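Glycosyltransferase (Streptomyces halstedii, PDB 3WAD) belongs to the glycosyltransferases of the GT-B fold, pairing two Rossmann-like domains in each chain, and assembles here as a two-chain unit. Local coordinates at residues R2-V7 against W122-V127; W22-A27 against E404-L409; E30-S35 against G47-P52; A113-H118 against P137-A142. All blocks are in the same frame, centred on the assembly; numbering follows the deposited sequence.

Interaction 1: R2-V7 against W122-V127; sequences RVLMTV and WQPDLV
Val3 pairs with Leu126, and Leu4 with Val127, as two parallel beta bridges between strand 2-6 and the start of strand 126-130. Leu4 N donates to Leu126 O at 2.9 Å. Two residues earlier, Arg2 O accepts two amides, from Leu126 N at 3.2 Å and from Asp125 N at 2.7 Å, the latter tilted 19° from the carbonyl plane. Asp125 closes the N-terminal end of the pairing: its OD2 takes Arg2 N at 3.0 Å through the anti lone pair, almost straight at 170°. The short aspartate thus grips both polar backbone atoms of Arg2, one by side chain and one by main chain.

The Arg2 side chain, bent at chi2 and chi3, folds over one face of the Trp122 indole. CD rests 3.7 Å from the centroid of the five-membered ring, a CH-pi contact, and the guanidinium lies flat on the indole with planes 25° apart. NE and NH2 add weak bonds to Trp122 O. At the far rim of the indole, Val3 O and Leu4 N approach in plane, Val3 O lying 3.3 Å from CZ3. Leu4 CB fills the angle between that rim and Pro124 CB, at 3.8 Å, apolar bulk suited to a buried site beneath helix 109-122. Parallel pairing of the first strand with the fourth is the central join of a Rossmann-like, doubly wound sheet.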
loop_
_atom_site.group_PDB
_atom_site.type_symbol
_atom_site.label_atom_id
_atom_site.label_comp_id
_atom_site.label_asym_id
_atom_site.label_seq_id
_atom_site.Cartn_x
_atom_site.Cartn_y
_atom_site.Cartn_z
ATOM N N ARG B 2 12.850 -7.313 -9.881
ATOM C CA ARG B 2 12.975 -5.933 -9.484
ATOM C C ARG B 2 12.150 -5.117 -10.537
ATOM O O ARG B 2 12.392 -5.276 -11.770
ATOM C CB ARG B 2 14.428 -5.529 -9.554
ATOM C CG ARG B 2 15.357 -6.495 -8.728
ATOM C CD ARG B 2 16.220 -5.790 -7.736
ATOM N NE ARG B 2 17.616 -5.609 -8.099
ATOM C CZ ARG B 2 18.660 -5.541 -7.235
ATOM N NH1 ARG B 2 18.525 -5.669 -5.912
ATOM N NH2 ARG B 2 19.869 -5.344 -7.697
ATOM N N VAL B 3 11.172 -4.321 -10.054
ATOM C CA VAL B 3 10.362 -3.489 -10.966
ATOM C C VAL B 3 10.624 -2.036 -10.676
ATOM O O VAL B 3 10.392 -1.547 -9.571
ATOM C CB VAL B 3 8.903 -3.754 -10.762
ATOM C CG1 VAL B 3 8.007 -2.967 -11.878
ATOM C CG2 VAL B 3 8.622 -5.243 -10.746
ATOM N N LEU B 4 11.111 -1.333 -11.652
ATOM C CA LEU B 4 11.273 0.084 -11.515
ATOM C C LEU B 4 10.037 0.787 -12.153
ATOM O O LEU B 4 9.863 0.793 -13.365
ATOM C CB LEU B 4 12.609 0.521 -12.141
ATOM C CG LEU B 4 12.949 1.989 -12.209
ATOM C CD1 LEU B 4 12.986 2.581 -10.750
ATOM C CD2 LEU B 4 14.249 2.318 -12.981
ATOM N N MET B 5 9.206 1.391 -11.324
ATOM C CA MET B 5 8.041 2.159 -11.811
ATOM C C MET B 5 8.333 3.617 -11.744
ATOM O O MET B 5 8.960 4.070 -10.772
ATOM C CB MET B 5 6.848 1.872 -10.947
ATOM C CG MET B 5 6.604 0.335 -10.850
ATOM S SD MET B 5 5.083 -0.101 -9.954
ATOM C CE MET B 5 3.766 0.539 -11.031
ATOM N N THR B 6 7.949 4.369 -12.783
ATOM C CA THR B 6 8.304 5.753 -12.753
ATOM C C THR B 6 7.054 6.586 -13.140
ATOM O O THR B 6 6.284 6.193 -14.002
ATOM C CB THR B 6 9.546 6.030 -13.543
ATOM O OG1 THR B 6 9.898 7.425 -13.434
ATOM C CG2 THR B 6 9.379 5.617 -15.037
ATOM N N VAL B 7 6.864 7.705 -12.466
ATOM C CA VAL B 7 5.738 8.598 -12.779
ATOM C C VAL B 7 6.227 10.022 -12.493
ATOM O O VAL B 7 6.964 10.228 -11.504
ATOM C CB VAL B 7 4.440 8.171 -12.017
ATOM C CG1 VAL B 7 4.664 8.240 -10.523
ATOM C CG2 VAL B 7 3.255 9.093 -12.362
ATOM N N TRP B 122 20.629 -0.458 -9.989
ATOM C CA TRP B 122 19.658 -1.453 -9.487
ATOM C C TRP B 122 19.393 -2.574 -10.439
ATOM O O TRP B 122 18.794 -3.636 -10.061
ATOM C CB TRP B 122 18.268 -0.776 -9.231
ATOM C CG TRP B 122 17.350 -1.562 -8.282
ATOM C CD1 TRP B 122 17.757 -2.160 -7.100
ATOM C CD2 TRP B 122 15.918 -1.750 -8.337
ATOM N NE1 TRP B 122 16.721 -2.707 -6.464
ATOM C CE2 TRP B 122 15.563 -2.490 -7.180
ATOM C CE3 TRP B 122 14.905 -1.355 -9.221
ATOM C CZ2 TRP B 122 14.221 -2.860 -6.880
ATOM C CZ3 TRP B 122 13.584 -1.732 -8.944
ATOM C CH2 TRP B 122 13.246 -2.502 -7.783
ATOM N N GLN B 123 19.632 -2.263 -11.707
ATOM C CA GLN B 123 19.327 -3.144 -12.841
ATOM C C GLN B 123 17.965 -3.854 -12.763
ATOM O O GLN B 123 17.926 -5.037 -12.649
ATOM C CB GLN B 123 20.495 -4.156 -13.066
ATOM C CG GLN B 123 21.830 -3.432 -13.469
ATOM C CD GLN B 123 21.875 -3.085 -14.935
ATOM O OE1 GLN B 123 21.147 -3.676 -15.705
ATOM N NE2 GLN B 123 22.744 -2.122 -15.336
ATOM N N PRO B 124 16.824 -3.128 -12.942
ATOM C CA PRO B 124 15.516 -3.727 -12.845
ATOM C C PRO B 124 15.186 -4.809 -13.897
ATOM O O PRO B 124 15.654 -4.708 -14.985
ATOM C CB PRO B 124 14.596 -2.525 -13.073
ATOM C CG PRO B 124 15.280 -1.708 -13.941
ATOM C CD PRO B 124 16.748 -1.777 -13.489
ATOM N N ASP B 125 14.327 -5.774 -13.614
ATOM C CA ASP B 125 13.906 -6.720 -14.655
ATOM C C ASP B 125 12.719 -6.281 -15.500
ATOM O O ASP B 125 12.423 -6.924 -16.557
ATOM C CB ASP B 125 13.523 -8.034 -14.013
ATOM C CG ASP B 125 14.702 -8.602 -13.178
ATOM O OD1 ASP B 125 15.750 -8.917 -13.807
ATOM O OD2 ASP B 125 14.650 -8.557 -11.912
ATOM N N LEU B 126 11.984 -5.271 -14.992
ATOM C CA LEU B 126 10.781 -4.674 -15.688
ATOM C C LEU B 126 10.751 -3.152 -15.333
ATOM O O LEU B 126 10.994 -2.796 -14.143
ATOM C CB LEU B 126 9.538 -5.444 -15.240
ATOM C CG LEU B 126 8.165 -5.132 -15.910
ATOM C CD1 LEU B 126 8.214 -5.528 -17.401
ATOM C CD2 LEU B 126 7.089 -5.806 -15.183
ATOM N N VAL B 127 10.685 -2.256 -16.345
ATOM C CA VAL B 127 10.288 -0.844 -16.105
ATOM C C VAL B 127 8.787 -0.647 -16.461
ATOM O O VAL B 127 8.302 -1.121 -17.547
ATOM C CB VAL B 127 11.234 0.147 -16.767
ATOM C CG1 VAL B 127 10.752 1.702 -16.599
ATOM C CG2 VAL B 127 12.700 -0.081 -16.217
#

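Interaction 2: W22-A27 against E404-L409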
loop_
_atom_site.group_PDB
_atom_site.type_symbol
_atom_site.label_atom_id
_atom_site.label_comp_id
_atom_site.label_asym_id
_atom_site.label_seq_id
_atom_site.Cartn_x
_atom_site.Cartn_y
_atom_site.Cartn_z
ATOM N N TRP B 22 1.338 -2.169 -5.415
ATOM C CA TRP B 22 1.098 -3.051 -4.301
ATOM C C TRP B 22 0.807 -4.539 -4.647
ATOM O O TRP B 22 1.231 -5.417 -3.874
ATOM C CB TRP B 22 -0.030 -2.529 -3.425
ATOM C CG TRP B 22 0.516 -1.696 -2.262
ATOM C CD1 TRP B 22 0.452 -0.314 -2.117
ATOM C CD2 TRP B 22 1.229 -2.181 -1.107
ATOM N NE1 TRP B 22 1.059 0.066 -0.931
ATOM C CE2 TRP B 22 1.581 -1.038 -0.315
ATOM C CE3 TRP B 22 1.611 -3.465 -0.662
ATOM C CZ2 TRP B 22 2.239 -1.144 0.928
ATOM C CZ3 TRP B 22 2.289 -3.576 0.582
ATOM C CH2 TRP B 22 2.580 -2.407 1.369
ATOM N N ALA B 23 0.084 -4.798 -5.745
ATOM C CA ALA B 23 -0.112 -6.194 -6.280
ATOM C C ALA B 23 1.253 -6.829 -6.559
ATOM O O ALA B 23 1.513 -7.933 -6.084
ATOM C CB ALA B 23 -1.000 -6.228 -7.533
ATOM N N LEU B 24 2.135 -6.118 -7.227
ATOM C CA LEU B 24 3.498 -6.588 -7.437
ATOM C C LEU B 24 4.270 -6.813 -6.115
ATOM O O LEU B 24 5.029 -7.824 -5.951
ATOM C CB LEU B 24 4.249 -5.616 -8.307
ATOM C CG LEU B 24 3.844 -5.589 -9.807
ATOM C CD1 LEU B 24 4.413 -4.280 -10.412
ATOM C CD2 LEU B 24 4.451 -6.859 -10.619
ATOM N N THR B 25 4.084 -5.892 -5.162
ATOM C CA THR B 25 4.739 -6.046 -3.852
ATOM C C THR B 25 4.266 -7.314 -3.108
ATOM O O THR B 25 5.083 -8.053 -2.573
ATOM C CB THR B 25 4.534 -4.760 -3.020
ATOM O OG1 THR B 25 5.114 -3.656 -3.763
ATOM C CG2 THR B 25 5.237 -4.847 -1.655
ATOM N N THR B 26 2.977 -7.590 -3.096
ATOM C CA THR B 26 2.498 -8.661 -2.238
ATOM C C THR B 26 2.658 -10.049 -2.899
ATOM O O THR B 26 2.506 -11.081 -2.233
ATOM C CB THR B 26 1.067 -8.425 -1.762
ATOM O OG1 THR B 26 0.185 -8.249 -2.899
ATOM C CG2 THR B 26 1.056 -7.117 -0.772
ATOM N N ALA B 27 2.901 -10.038 -4.194
ATOM C CA ALA B 27 3.336 -11.243 -4.907
ATOM C C ALA B 27 4.839 -11.505 -4.701
ATOM O O ALA B 27 5.290 -12.597 -5.022
ATOM C CB ALA B 27 2.969 -11.146 -6.361
ATOM N N GLU B 404 -3.702 -11.869 -11.683
ATOM C CA GLU B 404 -3.513 -12.256 -13.096
ATOM C C GLU B 404 -2.618 -11.276 -13.885
ATOM O O GLU B 404 -1.842 -11.651 -14.787
ATOM C CB GLU B 404 -4.851 -12.236 -13.811
ATOM C CG GLU B 404 -5.843 -13.303 -13.517
ATOM C CD GLU B 404 -7.059 -13.182 -14.454
ATOM O OE1 GLU B 404 -6.897 -13.218 -15.754
ATOM O OE2 GLU B 404 -8.163 -13.027 -13.884
ATOM N N THR B 405 -2.751 -9.974 -13.590
ATOM C CA THR B 405 -1.970 -8.967 -14.318
ATOM C C THR B 405 -0.495 -8.992 -13.941
ATOM O O THR B 405 0.402 -8.783 -14.803
ATOM C CB THR B 405 -2.535 -7.522 -14.079
ATOM O OG1 THR B 405 -3.924 -7.505 -14.507
ATOM C CG2 THR B 405 -1.727 -6.588 -14.851
ATOM N N VAL B 406 -0.228 -9.189 -12.644
ATOM C CA VAL B 406 1.144 -9.391 -12.216
ATOM C C VAL B 406 1.679 -10.614 -13.001
ATOM O O VAL B 406 2.771 -10.597 -13.468
ATOM C CB VAL B 406 1.200 -9.666 -10.664
ATOM C CG1 VAL B 406 2.604 -10.227 -10.267
ATOM C CG2 VAL B 406 0.842 -8.402 -9.880
ATOM N N GLY B 407 0.846 -11.638 -13.204
ATOM C CA GLY B 407 1.303 -12.843 -13.902
ATOM C C GLY B 407 1.669 -12.520 -15.330
ATOM O O GLY B 407 2.646 -13.002 -15.803
ATOM N N GLU B 408 0.908 -11.639 -15.995
ATOM C CA GLU B 408 1.316 -11.176 -17.322
ATOM C C GLU B 408 2.556 -10.353 -17.308
ATOM O O GLU B 408 3.344 -10.375 -18.253
ATOM C CB GLU B 408 0.218 -10.328 -17.984
ATOM C CG GLU B 408 -1.030 -11.033 -18.143
ATOM C CD GLU B 408 -1.050 -11.919 -19.381
ATOM O OE1 GLU B 408 0.005 -12.142 -20.060
ATOM O OE2 GLU B 408 -2.160 -12.453 -19.632
ATOM N N LEU B 409 2.730 -9.538 -16.256
ATOM C CA LEU B 409 3.872 -8.675 -16.236
ATOM C C LEU B 409 5.158 -9.529 -16.058
ATOM O O LEU B 409 6.226 -9.150 -16.503
ATOM C CB LEU B 409 3.739 -7.642 -15.072
ATOM C CG LEU B 409 2.677 -6.540 -15.346
ATOM C CD1 LEU B 409 2.518 -5.626 -14.140
ATOM C CD2 LEU B 409 2.998 -5.747 -16.579
#
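Ala23 opens the contact from helix 18-27: its CB points at the helix of 404-409 and meets Val406 CG2 at 3.7 Å. A methyl suits this place, since a branch of Val406 reaches right up to the helix backbone here, CG2 also lying 3.7 Å from Leu24 N. Next, Leu24 starts off to one side, but its end swings back, so that CD2 sits 3.9 Å from Val406 CG1 and 4.2 Å from Leu409 CD1. One turn on from Ala23, Ala27 offers a second small methyl, with CB 4.0 Å from Val406 CG1.

Val406 therefore acts as the central wedge. With CG1 anti to the backbone N (chi1 166°), its two branches divide the work, CG2 going to Ala23 and CG1 to Ala27, while both touch Leu24. No hydrogen bond crosses; the helix segments pass nearly at right angles, 81° apart, with axes 9.6 Å from each other at closest.

Leu24 and Leu409 also reach Ile128 of strand 126-130, under the N-terminal sheet, and on another side Trp22 stacks on Trp22 of the second subunit. A C-terminal helix that returns to pack on the N-terminal domain is a familiar trait of GT-B glycosyltransferases.

Interaction 3: E30-S35 against G47-P52; sequences EVHIAS and GLTAVP
His32 and Val51 meet over the gap between two parallel strands, the valine coming obliquely to the imidazole. Val51 CG2, anti to the carbonyl carbon, reaches 3.5 Å from His32 CB and 3.6 Å from His32 CG, while Thr49 CG2 touches the ring's CD2 more loosely. The polar end of His32 is spoken for by His118, which bonds to ND1, and the ring also stacks with Trp122; a histidine fits here because it offers both a flat face and a polar nitrogen.

Ile33 turns to the other face of the sheet. Its CG1 lies 3.9 Å from Leu48 CB, the two side chains meeting at a slant, and Ile43 of helix 40-44 touches both residues. Ala34 returns to the face of His32, beside Val51, its small methyl matching a CA separation of only 4.4 Å.

Between the strands, Ile33 N donates to Thr49 O at 2.8 Å, and Val51 N to Ile33 O at 2.7 Å. Toward the start, where the strands diverge, two waters replace direct bonds: one links Val31 O to Thr49 N, the other Val31 O to Thr49 OG1. Thr49 and Ala50 also pair with a strand of the second subunit, which carries the sheet on. Strand 30-35, helix 40-44 and strand 49-52 form a beta-alpha-beta unit of the Rossmann-like domain.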
loop_
_atom_site.group_PDB
_atom_site.type_symbol
_atom_site.label_atom_id
_atom_site.label_comp_id
_atom_site.label_asym_id
_atom_site.label_seq_id
_atom_site.Cartn_x
_atom_site.Cartn_y
_atom_site.Cartn_z
ATOM N N GLU B 30 10.196 -6.730 -5.703
ATOM C CA GLU B 30 10.752 -5.534 -5.087
ATOM C C GLU B 30 10.401 -4.364 -6.017
ATOM O O GLU B 30 10.823 -4.356 -7.188
ATOM C CB GLU B 30 12.272 -5.551 -5.057
ATOM C CG GLU B 30 12.890 -6.708 -4.346
ATOM C CD GLU B 30 12.976 -6.471 -2.861
ATOM O OE1 GLU B 30 12.553 -7.372 -2.095
ATOM O OE2 GLU B 30 13.445 -5.378 -2.454
ATOM N N VAL B 31 9.649 -3.396 -5.504
ATOM C CA VAL B 31 9.121 -2.308 -6.362
ATOM C C VAL B 31 9.688 -0.987 -5.864
ATOM O O VAL B 31 9.616 -0.687 -4.681
ATOM C CB VAL B 31 7.625 -2.292 -6.229
ATOM C CG1 VAL B 31 6.992 -1.181 -7.097
ATOM C CG2 VAL B 31 7.050 -3.677 -6.637
ATOM N N HIS B 32 10.325 -0.259 -6.751
ATOM C CA HIS B 32 10.728 1.102 -6.502
ATOM C C HIS B 32 9.814 2.079 -7.284
ATOM O O HIS B 32 9.595 1.893 -8.521
ATOM C CB HIS B 32 12.204 1.334 -6.926
ATOM C CG HIS B 32 13.215 0.705 -6.006
ATOM N ND1 HIS B 32 14.556 0.644 -6.315
ATOM C CD2 HIS B 32 13.088 0.122 -4.793
ATOM C CE1 HIS B 32 15.212 0.078 -5.319
ATOM N NE2 HIS B 32 14.341 -0.281 -4.401
ATOM N N ILE B 33 9.348 3.141 -6.613
ATOM C CA ILE B 33 8.592 4.202 -7.325
ATOM C C ILE B 33 9.499 5.413 -7.474
ATOM O O ILE B 33 9.842 6.098 -6.453
ATOM C CB ILE B 33 7.215 4.653 -6.607
ATOM C CG1 ILE B 33 6.442 3.432 -6.070
ATOM C CG2 ILE B 33 6.381 5.654 -7.515
ATOM C CD1 ILE B 33 5.927 2.424 -7.199
ATOM N N ALA B 34 9.889 5.695 -8.706
ATOM C CA ALA B 34 10.810 6.800 -8.900
ATOM C C ALA B 34 9.979 7.945 -9.386
ATOM O O ALA B 34 9.197 7.769 -10.328
ATOM C CB ALA B 34 11.900 6.408 -9.984
ATOM N N SER B 35 10.191 9.130 -8.807
ATOM C CA SER B 35 9.468 10.321 -9.193
ATOM C C SER B 35 10.288 11.504 -8.703
ATOM O O SER B 35 11.289 11.313 -7.934
ATOM C CB SER B 35 8.037 10.266 -8.593
ATOM O OG SER B 35 7.144 11.262 -9.085
ATOM N N GLY B 47 2.027 4.018 0.974
ATOM C CA GLY B 47 2.702 2.854 1.520
ATOM C C GLY B 47 3.827 2.281 0.688
ATOM O O GLY B 47 4.204 1.128 0.933
ATOM N N LEU B 48 4.421 3.054 -0.233
ATOM C CA LEU B 48 5.363 2.479 -1.192
ATOM C C LEU B 48 6.758 3.096 -1.025
ATOM O O LEU B 48 6.916 4.038 -0.238
ATOM C CB LEU B 48 4.834 2.671 -2.650
ATOM C CG LEU B 48 3.518 2.022 -2.961
ATOM C CD1 LEU B 48 2.790 2.464 -4.279
ATOM C CD2 LEU B 48 3.724 0.434 -2.908
ATOM N N THR B 49 7.752 2.607 -1.770
ATOM C CA THR B 49 9.148 3.019 -1.602
ATOM C C THR B 49 9.484 3.985 -2.672
ATOM O O THR B 49 9.353 3.671 -3.846
ATOM C CB THR B 49 10.071 1.805 -1.710
ATOM O OG1 THR B 49 9.733 0.917 -0.664
ATOM C CG2 THR B 49 11.523 2.138 -1.512
ATOM N N ALA B 50 9.887 5.188 -2.261
ATOM C CA ALA B 50 10.145 6.252 -3.162
ATOM C C ALA B 50 11.609 6.315 -3.466
ATOM O O ALA B 50 12.473 6.231 -2.548
ATOM C CB ALA B 50 9.704 7.570 -2.524
ATOM N N VAL B 51 11.918 6.534 -4.755
ATOM C CA VAL B 51 13.273 6.761 -5.201
ATOM C C VAL B 51 13.282 8.121 -5.906
ATOM O O VAL B 51 12.846 8.221 -7.036
ATOM C CB VAL B 51 13.719 5.581 -6.161
ATOM C CG1 VAL B 51 15.160 5.725 -6.639
ATOM C CG2 VAL B 51 13.493 4.253 -5.472
ATOM N N PRO B 52 13.705 9.180 -5.205
ATOM C CA PRO B 52 13.632 10.533 -5.771
ATOM C C PRO B 52 14.609 10.684 -6.936
ATOM O O PRO B 52 15.768 10.225 -6.841
ATOM C CB PRO B 52 14.069 11.455 -4.625
ATOM C CG PRO B 52 14.008 10.577 -3.342
ATOM C CD PRO B 52 14.101 9.133 -3.777
HETATM O O HOH W 1 7.190 0.484 -3.490
HETATM O O HOH W 2 10.648 -1.769 -2.124
#

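Interaction 4: A113-H118 against P137-A142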
loop_
_atom_site.group_PDB
_atom_site.type_symbol
_atom_site.label_atom_id
_atom_site.label_comp_id
_atom_site.label_asym_id
_atom_site.label_seq_id
_atom_site.Cartn_x
_atom_site.Cartn_y
_atom_site.Cartn_z
ATOM N N ALA B 113 18.606 11.465 -16.393
ATOM C CA ALA B 113 19.954 10.965 -16.008
ATOM C C ALA B 113 19.911 10.220 -14.624
ATOM O O ALA B 113 20.383 9.008 -14.464
ATOM C CB ALA B 113 20.940 12.125 -16.078
ATOM N N ASP B 114 19.226 10.835 -13.649
ATOM C CA ASP B 114 19.030 10.134 -12.357
ATOM C C ASP B 114 18.332 8.855 -12.533
ATOM O O ASP B 114 18.694 7.880 -11.879
ATOM C CB ASP B 114 18.243 10.936 -11.291
ATOM C CG ASP B 114 19.017 12.112 -10.766
ATOM O OD1 ASP B 114 20.061 12.446 -11.392
ATOM O OD2 ASP B 114 18.572 12.733 -9.754
ATOM N N LEU B 115 17.266 8.801 -13.338
ATOM C CA LEU B 115 16.605 7.470 -13.490
ATOM C C LEU B 115 17.497 6.405 -14.229
ATOM O O LEU B 115 17.440 5.222 -13.897
ATOM C CB LEU B 115 15.205 7.549 -14.160
ATOM C CG LEU B 115 14.339 6.282 -14.170
ATOM C CD1 LEU B 115 13.806 5.952 -12.750
ATOM C CD2 LEU B 115 13.119 6.468 -15.096
ATOM N N VAL B 116 18.197 6.826 -15.286
ATOM C CA VAL B 116 19.174 5.901 -15.963
ATOM C C VAL B 116 20.247 5.350 -14.971
ATOM O O VAL B 116 20.410 4.127 -14.821
ATOM C CB VAL B 116 19.833 6.554 -17.145
ATOM C CG1 VAL B 116 20.813 5.538 -17.822
ATOM C CG2 VAL B 116 18.750 7.010 -18.196
ATOM N N ALA B 117 20.895 6.270 -14.248
ATOM C CA ALA B 117 21.851 5.895 -13.191
ATOM C C ALA B 117 21.302 4.870 -12.245
ATOM O O ALA B 117 21.997 3.896 -11.979
ATOM C CB ALA B 117 22.379 7.101 -12.427
ATOM N N HIS B 118 20.061 5.054 -11.730
ATOM C CA HIS B 118 19.385 4.049 -10.878
ATOM C C HIS B 118 19.106 2.732 -11.583
ATOM O O HIS B 118 19.175 1.612 -10.977
ATOM C CB HIS B 118 18.050 4.594 -10.307
ATOM C CG HIS B 118 17.411 3.677 -9.302
ATOM N ND1 HIS B 118 17.987 3.427 -8.080
ATOM C CD2 HIS B 118 16.257 2.964 -9.324
ATOM C CE1 HIS B 118 17.236 2.576 -7.402
ATOM N NE2 HIS B 118 16.176 2.271 -8.136
ATOM N N PRO B 137 11.103 4.840 -20.592
ATOM C CA PRO B 137 11.658 4.015 -21.676
ATOM C C PRO B 137 13.166 4.242 -21.914
ATOM O O PRO B 137 13.788 3.309 -22.327
ATOM C CB PRO B 137 10.811 4.415 -22.920
ATOM C CG PRO B 137 10.312 5.837 -22.617
ATOM C CD PRO B 137 10.099 5.823 -21.082
ATOM N N ILE B 138 13.699 5.456 -21.747
ATOM C CA ILE B 138 15.156 5.728 -21.869
ATOM C C ILE B 138 15.941 4.855 -20.836
ATOM O O ILE B 138 16.892 4.040 -21.207
ATOM C CB ILE B 138 15.453 7.214 -21.705
ATOM C CG1 ILE B 138 14.631 8.035 -22.725
ATOM C CG2 ILE B 138 16.959 7.560 -21.828
ATOM C CD1 ILE B 138 14.941 7.689 -24.206
ATOM N N ALA B 139 15.511 4.955 -19.564
ATOM C CA ALA B 139 16.179 4.203 -18.511
ATOM C C ALA B 139 16.138 2.683 -18.804
ATOM O O ALA B 139 17.185 2.013 -18.669
ATOM C CB ALA B 139 15.570 4.505 -17.152
ATOM N N ALA B 140 14.982 2.158 -19.234
ATOM C CA ALA B 140 14.774 0.728 -19.467
ATOM C C ALA B 140 15.669 0.144 -20.537
ATOM O O ALA B 140 16.055 -1.036 -20.439
ATOM C CB ALA B 140 13.339 0.408 -19.861
ATOM N N GLU B 141 15.911 0.952 -21.558
ATOM C CA GLU B 141 16.631 0.541 -22.733
ATOM C C GLU B 141 18.143 0.679 -22.533
ATOM O O GLU B 141 18.924 0.200 -23.328
ATOM C CB GLU B 141 16.207 1.422 -23.911
ATOM C CG GLU B 141 14.751 1.141 -24.271
ATOM C CD GLU B 141 14.578 0.112 -25.345
ATOM O OE1 GLU B 141 13.400 -0.119 -25.766
ATOM O OE2 GLU B 141 15.630 -0.444 -25.779
ATOM N N ALA B 142 18.550 1.388 -21.491
ATOM C CA ALA B 142 19.941 1.444 -21.160
ATOM C C ALA B 142 20.344 0.082 -20.587
ATOM O O ALA B 142 21.502 -0.218 -20.490
ATOM C CB ALA B 142 20.179 2.598 -20.222
#
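Val116 forks between three residues of 137-142, and following it outward tells most of the contact. Its CB stands back and merely sets the branch point. With chi1 at -179°, CG1 lies anti to the backbone N and extends to Ala142 CB at 3.8 Å. The other branch, CG2, settles on the backbone of Ala139, 3.8 Å from its CA, and comes within 4.1 Å of Ile138 CG2. One branched residue thus grips a full turn of 137-142, which suits valine: it is short, stiff and apolar at both tips.

Such closeness depends on the alanines opposite. Ala139 points its CB at helix 109-122, and because it ends there, Val116 CA and Ala139 CA come to 4.3 Å. The methyl itself is met by Leu115, whose CG lies 3.7 Å and CD2 3.8 Å from Ala139 CB. No hydrogen bond joins the segments; the helix segments run at 29° with axes 8.4 Å apart.

Leu115 also reaches past this helix pair to Leu4 and Thr6 of strand 2-6, while Pro137 and Ala140 touch His147 of strand 147-150. Helices 109-122 and 135-141, joined in the chain through strand 126-130, therefore lie side by side on one face of the N-terminal parallel sheet, and the first of them meets Arg240 of the second subunit through His118.

All four contacts are largely buried, but their chemistry follows their place. Interactions 1 and 3 are strand pairings ruled by backbone hydrogen bonds; they share a sheet in which 2-6 and 30-35 are neighbours, and Met5 O probably bonds to Ala34 N between them. Interactions 2 and 4 join helices by apolar side chains alone, on different faces of that sheet, about 12 Å apart at their nearest atoms. Leu24 touches Val3 from one side, while Leu115 touches Leu4 from the other. Interaction 1 has the partly exposed, charged end at Arg2 and Asp125. Interactions 2, 3 and 4 reach the second subunit, whereas interaction 1 does not.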